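Side-chain contacts in type III restriction-modification enzyme EcoP15I Mod subunit (Escherichia coli, PDB 4ZCF), which methylates the second adenine of the DNA sequence 5'-CAGCAG-3' at N6 using S-adenosyl-L-methionine, and is required with the Res subunit for restriction: residues A[449-454]-A[462-467]; A[94-99]-A[555-560]; A[287-292]-A[307-312]. All blocks are in the same frame, centred on the assembly; numbering follows the deposited sequence.

Contact 1: A[449-454]-A[462-467]; sequences HTVFNL and YQFITV
Val451, Phe452 and Leu454 of helix 446-455 pack on Tyr462 and Phe464 of strand 461-468, inside the beta-alpha-beta unit made by strand 434-439, this helix and this strand. Helix and strand segments run nearly antiparallel, at 168°, with their axes 8.4 Å apart at the closest point. Val451 is the residue in the middle. Its two methyls divide the work: CG1 lies by the backbone of the strand, 3.7 Å from Tyr462 O, while CG2 sits 3.9 Å from Phe464 CB. On one side of this valine the rings of Phe452 and Phe464 form an offset edge-to-face pair, with centroids 5.2 Å apart and planes at 83°. The edge of Phe464 is the one that points in: Phe464 CE2 comes over the face of the Phe452 ring, 3.4 Å from Phe452 CZ. The CB of Phe464 already points to the helix, and with CG between the backbone N and the carbonyl carbon (chi1 76°) the ring edge is carried to Phe452. Toward the C-terminal end of the helix the geometry differs, for there Leu454 meets the tyrosine at its rim. Leu454 CB lies in the plane of the ring, 3.9 Å from Tyr462 CE2, and Leu454 CD1 is equally close to that same carbon. All five residues are buried. The tyrosine hydroxyl is nevertheless provided for, since Tyr462 OH is hydrogen-bonded to Gly433 N. Around the rest of this core, helix 487-500 adds Leu495 against Phe464 and Ala498 against Phe452, while His95 stacks on the Phe464 ring. A helix laid along the next parallel strand through aliphatic and aromatic side chains is the packing of the beta-alpha-beta crossover, the repeating element of Rossmann-like methyltransferase domains.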
loop_
_atom_site.group_PDB
_atom_site.type_symbol
_atom_site.label_atom_id
_atom_site.label_comp_id
_atom_site.label_asym_id
_atom_site.label_seq_id
_atom_site.Cartn_x
_atom_site.Cartn_y
_atom_site.Cartn_z
ATOM N N HIS A 449 -0.229 11.427 23.289
ATOM C CA HIS A 449 0.423 12.616 23.825
ATOM C C HIS A 449 0.692 13.610 22.689
ATOM O O HIS A 449 0.311 14.777 22.791
ATOM C CB HIS A 449 1.715 12.226 24.571
ATOM C CG HIS A 449 2.342 13.333 25.374
ATOM N ND1 HIS A 449 3.295 13.062 26.354
ATOM C CD2 HIS A 449 2.163 14.677 25.306
ATOM C CE1 HIS A 449 3.666 14.237 26.831
ATOM N NE2 HIS A 449 2.999 15.237 26.247
ATOM N N THR A 450 1.290 13.128 21.592
ATOM C CA THR A 450 1.586 13.886 20.384
ATOM C C THR A 450 0.324 14.569 19.840
ATOM O O THR A 450 0.418 15.690 19.364
ATOM C CB THR A 450 2.259 12.942 19.369
ATOM O OG1 THR A 450 3.513 12.480 19.898
ATOM C CG2 THR A 450 2.462 13.582 18.015
ATOM N N VAL A 451 -0.850 13.917 19.921
ATOM C CA VAL A 451 -2.128 14.513 19.482
ATOM C C VAL A 451 -2.507 15.675 20.434
ATOM O O VAL A 451 -2.907 16.737 19.951
ATOM C CB VAL A 451 -3.269 13.471 19.255
ATOM C CG1 VAL A 451 -4.594 14.153 18.967
ATOM C CG2 VAL A 451 -2.917 12.510 18.110
ATOM N N PHE A 452 -2.298 15.503 21.770
ATOM C CA PHE A 452 -2.541 16.571 22.762
ATOM C C PHE A 452 -1.702 17.803 22.411
ATOM O O PHE A 452 -2.285 18.870 22.236
ATOM C CB PHE A 452 -2.284 16.107 24.220
ATOM C CG PHE A 452 -3.264 15.105 24.814
ATOM C CD1 PHE A 452 -4.635 15.216 24.582
ATOM C CD2 PHE A 452 -2.821 14.087 25.657
ATOM C CE1 PHE A 452 -5.544 14.335 25.178
ATOM C CE2 PHE A 452 -3.732 13.187 26.232
ATOM C CZ PHE A 452 -5.086 13.322 25.987
ATOM N N ASN A 453 -0.366 17.645 22.198
ATOM C CA ASN A 453 0.533 18.753 21.811
ATOM C C ASN A 453 0.168 19.405 20.478
ATOM O O ASN A 453 0.291 20.620 20.345
ATOM C CB ASN A 453 1.987 18.288 21.705
ATOM C CG ASN A 453 2.642 17.788 22.960
ATOM O OD1 ASN A 453 3.763 17.276 22.912
ATOM N ND2 ASN A 453 1.973 17.894 24.100
ATOM N N LEU A 454 -0.196 18.590 19.464
ATOM C CA LEU A 454 -0.543 19.125 18.154
ATOM C C LEU A 454 -1.828 19.948 18.196
ATOM O O LEU A 454 -1.824 21.063 17.720
ATOM C CB LEU A 454 -0.566 18.030 17.066
ATOM C CG LEU A 454 0.801 17.445 16.620
ATOM C CD1 LEU A 454 0.628 16.102 15.865
ATOM C CD2 LEU A 454 1.617 18.444 15.790
ATOM N N TYR A 462 -7.102 16.691 15.615
ATOM C CA TYR A 462 -7.053 15.263 15.304
ATOM C C TYR A 462 -7.731 14.540 16.470
ATOM O O TYR A 462 -7.880 15.114 17.546
ATOM C CB TYR A 462 -5.610 14.728 15.186
ATOM C CG TYR A 462 -4.681 15.532 14.308
ATOM C CD1 TYR A 462 -4.820 15.530 12.919
ATOM C CD2 TYR A 462 -3.599 16.219 14.852
ATOM C CE1 TYR A 462 -3.958 16.266 12.103
ATOM C CE2 TYR A 462 -2.714 16.925 14.041
ATOM C CZ TYR A 462 -2.913 16.965 12.670
ATOM O OH TYR A 462 -2.058 17.681 11.878
ATOM N N GLN A 463 -8.130 13.282 16.270
ATOM C CA GLN A 463 -8.694 12.491 17.350
ATOM C C GLN A 463 -7.805 11.280 17.475
ATOM O O GLN A 463 -7.404 10.696 16.471
ATOM C CB GLN A 463 -10.122 12.053 17.039
ATOM C CG GLN A 463 -11.000 13.166 16.516
ATOM C CD GLN A 463 -12.100 12.587 15.687
ATOM O OE1 GLN A 463 -13.063 12.000 16.209
ATOM N NE2 GLN A 463 -11.949 12.705 14.370
ATOM N N PHE A 464 -7.454 10.915 18.679
ATOM C CA PHE A 464 -6.629 9.735 18.822
ATOM C C PHE A 464 -7.452 8.543 19.295
ATOM O O PHE A 464 -8.387 8.697 20.085
ATOM C CB PHE A 464 -5.398 9.996 19.737
ATOM C CG PHE A 464 -5.612 10.057 21.240
ATOM C CD1 PHE A 464 -5.921 8.905 21.968
ATOM C CD2 PHE A 464 -5.390 11.239 21.944
ATOM C CE1 PHE A 464 -6.090 8.953 23.362
ATOM C CE2 PHE A 464 -5.550 11.285 23.339
ATOM C CZ PHE A 464 -5.894 10.142 24.038
ATOM N N ILE A 465 -7.073 7.354 18.835
ATOM C CA ILE A 465 -7.608 6.084 19.293
ATOM C C ILE A 465 -6.351 5.269 19.522
ATOM O O ILE A 465 -5.554 5.152 18.595
ATOM C CB ILE A 465 -8.594 5.379 18.308
ATOM C CG1 ILE A 465 -9.763 6.264 17.893
ATOM C CG2 ILE A 465 -9.090 4.050 18.880
ATOM C CD1 ILE A 465 -10.517 5.760 16.631
ATOM N N THR A 466 -6.108 4.814 20.769
ATOM C CA THR A 466 -4.964 3.958 21.122
ATOM C C THR A 466 -5.401 2.721 21.892
ATOM O O THR A 466 -6.275 2.798 22.749
ATOM C CB THR A 466 -3.734 4.683 21.759
ATOM O OG1 THR A 466 -4.024 5.107 23.100
ATOM C CG2 THR A 466 -3.192 5.843 20.899
ATOM N N VAL A 467 -4.779 1.584 21.572
ATOM C CA VAL A 467 -5.068 0.291 22.174
ATOM C C VAL A 467 -3.861 -0.241 22.951
ATOM O O VAL A 467 -2.734 -0.148 22.485
ATOM C CB VAL A 467 -5.623 -0.732 21.143
ATOM C CG1 VAL A 467 -6.276 -1.920 21.860
ATOM C CG2 VAL A 467 -6.626 -0.063 20.193
#

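Contact 2: A[94-99]-A[555-560]; sequences QHLLIK and SLLTTP
Leu96 and Leu557 make the close-packed half of this contact, two buried leucines whose branches meet at an angle. Both methyls of Leu96 come to one carbon of the partner from the same side: CD1 is 3.8 Å and CD2 3.9 Å from Leu557 CB. Leu96 CD1 also reaches Leu557 CD1, at 4.0 Å, so Leu557 is touched at CB and at one branch end. Tyr510 of strand 508-514 packs against both of them and adds to the apolar patch. The outer half is sparser and more open to solvent. Here Thr558 turns its methyl to the backbone of Gln94, with CG2 3.4 Å from Gln94 O and 3.7 Å from Gln94 CA. With chi1 at 58° the OG1 of Thr558 takes the position between backbone N and carbonyl carbon, leaving CG2 as the branch that meets Gln94, in the loop leading into the strand. Leu557 and Thr558 are the two central residues of a type I beta turn from Leu556 to Thr559, closed by Thr559 N to Leu556 O at 2.9 Å. Polar ties beside the leucines hold this turn: Leu557 N is hydrogen-bonded to Tyr113 OH and Leu557 O to Lys508 NZ. It is plain interdomain packing, a turn of the C-terminal domain resting on a strand of the Rossmann-like methylase sheet.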
loop_
_atom_site.group_PDB
_atom_site.type_symbol
_atom_site.label_atom_id
_atom_site.label_comp_id
_atom_site.label_asym_id
_atom_site.label_seq_id
_atom_site.Cartn_x
_atom_site.Cartn_y
_atom_site.Cartn_z
ATOM N N GLN A 94 -13.273 13.529 22.294
ATOM C CA GLN A 94 -13.155 12.904 20.988
ATOM C C GLN A 94 -12.067 11.845 20.948
ATOM O O GLN A 94 -11.981 11.121 19.966
ATOM C CB GLN A 94 -12.965 13.964 19.893
ATOM C CG GLN A 94 -14.306 14.514 19.391
ATOM C CD GLN A 94 -14.316 14.880 17.919
ATOM O OE1 GLN A 94 -15.020 14.257 17.111
ATOM N NE2 GLN A 94 -13.567 15.921 17.544
ATOM N N HIS A 95 -11.299 11.702 22.045
ATOM C CA HIS A 95 -10.169 10.793 22.177
ATOM C C HIS A 95 -10.503 9.489 22.893
ATOM O O HIS A 95 -11.204 9.502 23.906
ATOM C CB HIS A 95 -8.997 11.509 22.860
ATOM C CG HIS A 95 -8.623 12.803 22.209
ATOM N ND1 HIS A 95 -7.959 12.838 21.002
ATOM C CD2 HIS A 95 -8.897 14.072 22.588
ATOM C CE1 HIS A 95 -7.801 14.119 20.713
ATOM N NE2 HIS A 95 -8.353 14.893 21.635
ATOM N N LEU A 96 -9.964 8.352 22.389
ATOM C CA LEU A 96 -10.231 7.033 22.982
ATOM C C LEU A 96 -8.995 6.270 23.365
ATOM O O LEU A 96 -8.043 6.236 22.620
ATOM C CB LEU A 96 -11.092 6.128 22.042
ATOM C CG LEU A 96 -12.305 6.742 21.341
ATOM C CD1 LEU A 96 -12.750 5.887 20.185
ATOM C CD2 LEU A 96 -13.435 7.022 22.316
ATOM N N LEU A 97 -9.051 5.588 24.501
ATOM C CA LEU A 97 -8.047 4.639 24.965
ATOM C C LEU A 97 -8.830 3.336 25.275
ATOM O O LEU A 97 -9.830 3.370 26.008
ATOM C CB LEU A 97 -7.209 5.160 26.160
ATOM C CG LEU A 97 -6.424 4.108 26.953
ATOM C CD1 LEU A 97 -5.241 3.534 26.156
ATOM C CD2 LEU A 97 -5.980 4.654 28.288
ATOM N N ILE A 98 -8.434 2.222 24.624
ATOM C CA ILE A 98 -9.091 0.917 24.752
ATOM C C ILE A 98 -8.179 -0.131 25.348
ATOM O O ILE A 98 -7.025 -0.270 24.927
ATOM C CB ILE A 98 -9.790 0.437 23.461
ATOM C CG1 ILE A 98 -10.554 1.577 22.799
ATOM C CG2 ILE A 98 -10.741 -0.720 23.765
ATOM C CD1 ILE A 98 -10.419 1.594 21.352
ATOM N N LYS A 99 -8.710 -0.862 26.347
ATOM C CA LYS A 99 -8.003 -1.925 27.047
ATOM C C LYS A 99 -8.433 -3.274 26.486
ATOM O O LYS A 99 -9.619 -3.553 26.371
ATOM C CB LYS A 99 -8.286 -1.859 28.563
ATOM C CG LYS A 99 -7.381 -2.764 29.403
ATOM C CD LYS A 99 -8.108 -3.293 30.629
ATOM C CE LYS A 99 -8.153 -2.347 31.802
ATOM N NZ LYS A 99 -8.482 -3.064 33.062
ATOM N N SER A 555 -22.258 2.901 15.135
ATOM C CA SER A 555 -22.065 4.237 15.720
ATOM C C SER A 555 -20.667 4.363 16.347
ATOM O O SER A 555 -20.252 3.472 17.091
ATOM C CB SER A 555 -23.157 4.567 16.746
ATOM O OG SER A 555 -24.392 3.913 16.490
ATOM N N LEU A 556 -19.960 5.475 16.061
ATOM C CA LEU A 556 -18.615 5.766 16.591
ATOM C C LEU A 556 -18.673 5.916 18.104
ATOM O O LEU A 556 -19.648 6.487 18.608
ATOM C CB LEU A 556 -18.042 7.082 16.010
ATOM C CG LEU A 556 -18.120 7.340 14.508
ATOM C CD1 LEU A 556 -18.047 8.840 14.222
ATOM C CD2 LEU A 556 -17.033 6.600 13.753
ATOM N N LEU A 557 -17.613 5.474 18.830
ATOM C CA LEU A 557 -17.558 5.602 20.301
ATOM C C LEU A 557 -17.654 7.040 20.822
ATOM O O LEU A 557 -17.853 7.242 22.014
ATOM C CB LEU A 557 -16.362 4.848 20.921
ATOM C CG LEU A 557 -16.301 3.341 20.653
ATOM C CD1 LEU A 557 -14.990 2.740 21.142
ATOM C CD2 LEU A 557 -17.473 2.614 21.296
ATOM N N THR A 558 -17.572 8.023 19.929
ATOM C CA THR A 558 -17.665 9.450 20.265
ATOM C C THR A 558 -19.101 9.984 20.169
ATOM O O THR A 558 -19.405 10.999 20.802
ATOM C CB THR A 558 -16.635 10.285 19.473
ATOM O OG1 THR A 558 -16.830 10.101 18.059
ATOM C CG2 THR A 558 -15.204 9.972 19.877
ATOM N N THR A 559 -19.973 9.300 19.382
ATOM C CA THR A 559 -21.398 9.611 19.208
ATOM C C THR A 559 -22.079 9.493 20.597
ATOM O O THR A 559 -21.806 8.534 21.334
ATOM C CB THR A 559 -22.029 8.668 18.153
ATOM O OG1 THR A 559 -21.263 8.698 16.943
ATOM C CG2 THR A 559 -23.475 9.010 17.832
ATOM N N PRO A 560 -22.920 10.463 21.015
ATOM C CA PRO A 560 -23.523 10.350 22.344
ATOM C C PRO A 560 -24.776 9.472 22.379
ATOM O O PRO A 560 -25.510 9.352 21.393
ATOM C CB PRO A 560 -23.804 11.811 22.735
ATOM C CG PRO A 560 -23.494 12.653 21.496
ATOM C CD PRO A 560 -23.358 11.708 20.350
#

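Contact 3: A[287-292]-A[307-312]; sequences EKYTQW and KYIDKD
With chi1 at -176°, Tyr289 extends its ring from helix 283-296 toward the strand, and Ile309 answers with chi1 at -160°, which places CG2 between its backbone N and carbonyl carbon and against the tyrosine. Ile309 CG2 lies 3.5 Å from Tyr289 CB and 3.7 Å from Tyr289 CG, so the methyl meets the base of the aromatic group obliquely. Farther out, the rim of the ring comes to the backbone of Lys307: Tyr289 CE2 is 3.2 Å from Lys307 O, which lies near the ring plane. The hydroxyl is hydrogen-bonded to Tyr306 O, one residue before Lys307, which secures the far end of the ring. Lys307 O is itself served twice, by Gln286 NE2 and by a water 2.8 Å away that also donates to Thr290 OG1, bridging the helix to the residue just before the strand. The side chain of Lys307 puts NZ 2.8 Å from Tyr308 OH, a hydrogen bond, and packs on a phosphate of the bound DNA. Ile314 of strand 313-318 touches both Tyr289 and Ile309, and Phe276 of helix 264-279 flanks Tyr289, placing this junction between two helices and the outer strand of a small antiparallel sheet.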
loop_
_atom_site.group_PDB
_atom_site.type_symbol
_atom_site.label_atom_id
_atom_site.label_comp_id
_atom_site.label_asym_id
_atom_site.label_seq_id
_atom_site.Cartn_x
_atom_site.Cartn_y
_atom_site.Cartn_z
ATOM N N GLU A 287 21.685 46.254 2.928
ATOM C CA GLU A 287 22.965 46.382 3.652
ATOM C C GLU A 287 22.791 45.909 5.106
ATOM O O GLU A 287 23.621 45.143 5.619
ATOM C CB GLU A 287 23.515 47.830 3.587
ATOM C CG GLU A 287 23.795 48.314 2.169
ATOM C CD GLU A 287 23.991 49.808 1.952
ATOM O OE1 GLU A 287 23.341 50.616 2.658
ATOM O OE2 GLU A 287 24.757 50.169 1.028
ATOM N N LYS A 288 21.672 46.345 5.737
ATOM C CA LYS A 288 21.268 45.977 7.089
ATOM C C LYS A 288 20.952 44.490 7.170
ATOM O O LYS A 288 21.290 43.850 8.174
ATOM C CB LYS A 288 20.063 46.823 7.538
ATOM C CG LYS A 288 20.397 47.794 8.683
ATOM C CD LYS A 288 21.146 49.074 8.245
ATOM C CE LYS A 288 21.844 49.768 9.395
ATOM N NZ LYS A 288 23.123 49.097 9.754
ATOM N N TYR A 289 20.336 43.936 6.090
ATOM C CA TYR A 289 20.011 42.521 5.961
ATOM C C TYR A 289 21.259 41.673 5.743
ATOM O O TYR A 289 21.396 40.649 6.421
ATOM C CB TYR A 289 18.941 42.249 4.883
ATOM C CG TYR A 289 18.544 40.786 4.816
ATOM C CD1 TYR A 289 17.884 40.173 5.879
ATOM C CD2 TYR A 289 18.916 39.993 3.734
ATOM C CE1 TYR A 289 17.630 38.811 5.880
ATOM C CE2 TYR A 289 18.639 38.630 3.712
ATOM C CZ TYR A 289 17.981 38.043 4.781
ATOM O OH TYR A 289 17.693 36.698 4.765
ATOM N N THR A 290 22.182 42.081 4.831
ATOM C CA THR A 290 23.443 41.342 4.597
ATOM C C THR A 290 24.247 41.191 5.910
ATOM O O THR A 290 24.904 40.175 6.113
ATOM C CB THR A 290 24.257 41.972 3.442
ATOM O OG1 THR A 290 23.479 41.938 2.247
ATOM C CG2 THR A 290 25.568 41.256 3.180
ATOM N N GLN A 291 24.142 42.183 6.806
ATOM C CA GLN A 291 24.798 42.203 8.110
ATOM C C GLN A 291 24.233 41.086 9.019
ATOM O O GLN A 291 24.998 40.256 9.509
ATOM C CB GLN A 291 24.658 43.601 8.755
ATOM C CG GLN A 291 25.533 43.823 9.987
ATOM C CD GLN A 291 25.299 45.151 10.685
ATOM O OE1 GLN A 291 25.096 46.209 10.061
ATOM N NE2 GLN A 291 25.388 45.133 12.010
ATOM N N TRP A 292 22.906 41.061 9.220
ATOM C CA TRP A 292 22.222 40.052 10.030
ATOM C C TRP A 292 22.306 38.685 9.351
ATOM O O TRP A 292 22.401 37.678 10.057
ATOM C CB TRP A 292 20.762 40.457 10.268
ATOM C CG TRP A 292 19.944 39.474 11.066
ATOM C CD1 TRP A 292 19.681 39.514 12.406
ATOM C CD2 TRP A 292 19.217 38.352 10.546
ATOM N NE1 TRP A 292 18.836 38.487 12.754
ATOM C CE2 TRP A 292 18.544 37.751 11.631
ATOM C CE3 TRP A 292 19.101 37.771 9.269
ATOM C CZ2 TRP A 292 17.788 36.583 11.481
ATOM C CZ3 TRP A 292 18.355 36.617 9.123
ATOM C CH2 TRP A 292 17.698 36.042 10.213
ATOM N N LYS A 307 19.743 35.208 0.652
ATOM C CA LYS A 307 20.608 36.371 0.858
ATOM C C LYS A 307 19.996 37.698 0.480
ATOM O O LYS A 307 20.412 38.723 1.041
ATOM C CB LYS A 307 21.960 36.190 0.115
ATOM C CG LYS A 307 21.881 36.101 -1.420
ATOM C CD LYS A 307 23.249 36.300 -2.078
ATOM C CE LYS A 307 23.536 35.254 -3.134
ATOM N NZ LYS A 307 23.990 35.837 -4.431
ATOM N N TYR A 308 19.076 37.703 -0.514
ATOM C CA TYR A 308 18.437 38.925 -1.017
ATOM C C TYR A 308 17.190 39.363 -0.265
ATOM O O TYR A 308 16.526 38.538 0.363
ATOM C CB TYR A 308 18.117 38.820 -2.511
ATOM C CG TYR A 308 19.265 38.428 -3.413
ATOM C CD1 TYR A 308 20.346 39.286 -3.613
ATOM C CD2 TYR A 308 19.219 37.255 -4.157
ATOM C CE1 TYR A 308 21.384 38.951 -4.482
ATOM C CE2 TYR A 308 20.245 36.912 -5.035
ATOM C CZ TYR A 308 21.335 37.756 -5.185
ATOM O OH TYR A 308 22.363 37.403 -6.033
ATOM N N ILE A 309 16.867 40.674 -0.353
ATOM C CA ILE A 309 15.694 41.280 0.282
ATOM C C ILE A 309 15.184 42.531 -0.460
ATOM O O ILE A 309 15.974 43.289 -1.020
ATOM C CB ILE A 309 15.899 41.531 1.820
ATOM C CG1 ILE A 309 14.538 41.704 2.561
ATOM C CG2 ILE A 309 16.878 42.681 2.087
ATOM C CD1 ILE A 309 14.501 42.132 4.158
ATOM N N ASP A 310 13.847 42.729 -0.439
ATOM C CA ASP A 310 13.116 43.910 -0.924
ATOM C C ASP A 310 11.853 44.118 -0.045
ATOM O O ASP A 310 11.689 43.382 0.932
ATOM C CB ASP A 310 12.830 43.862 -2.441
ATOM C CG ASP A 310 11.825 42.841 -2.953
ATOM O OD1 ASP A 310 10.873 42.507 -2.206
ATOM O OD2 ASP A 310 11.920 42.467 -4.143
ATOM N N LYS A 311 10.973 45.091 -0.387
ATOM C CA LYS A 311 9.735 45.384 0.360
ATOM C C LYS A 311 8.741 44.195 0.492
ATOM O O LYS A 311 8.014 44.131 1.493
ATOM C CB LYS A 311 9.039 46.602 -0.229
ATOM N N ASP A 312 8.724 43.250 -0.496
ATOM C CA ASP A 312 7.865 42.052 -0.481
ATOM C C ASP A 312 8.462 40.876 0.360
ATOM O O ASP A 312 7.818 39.822 0.512
ATOM C CB ASP A 312 7.548 41.596 -1.902
HETATM O O HOH W 1 23.038 39.148 1.998
#

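Overall arrangement
Following the chain from the N terminus, residues 94-99 come first, and contact 2 closes only when residues 555-560 return to them, a loop of 455 residues that encloses the other two contacts. Within it, contact 3 closes a short loop before contact 1 opens, so these two lie in series and none cross. Contacts 1 and 2 share the methylase sheet: strands 96-99 and 461-468 are neighbours, and the two contacts lie on opposite faces of it, one under helix 446-455, the other under the C-terminal domain. Contact 3 stands apart near the DNA, its centre about 41 Å from that of contact 1, and joins helix 283-296 to strand 308-310 of the small antiparallel sheet.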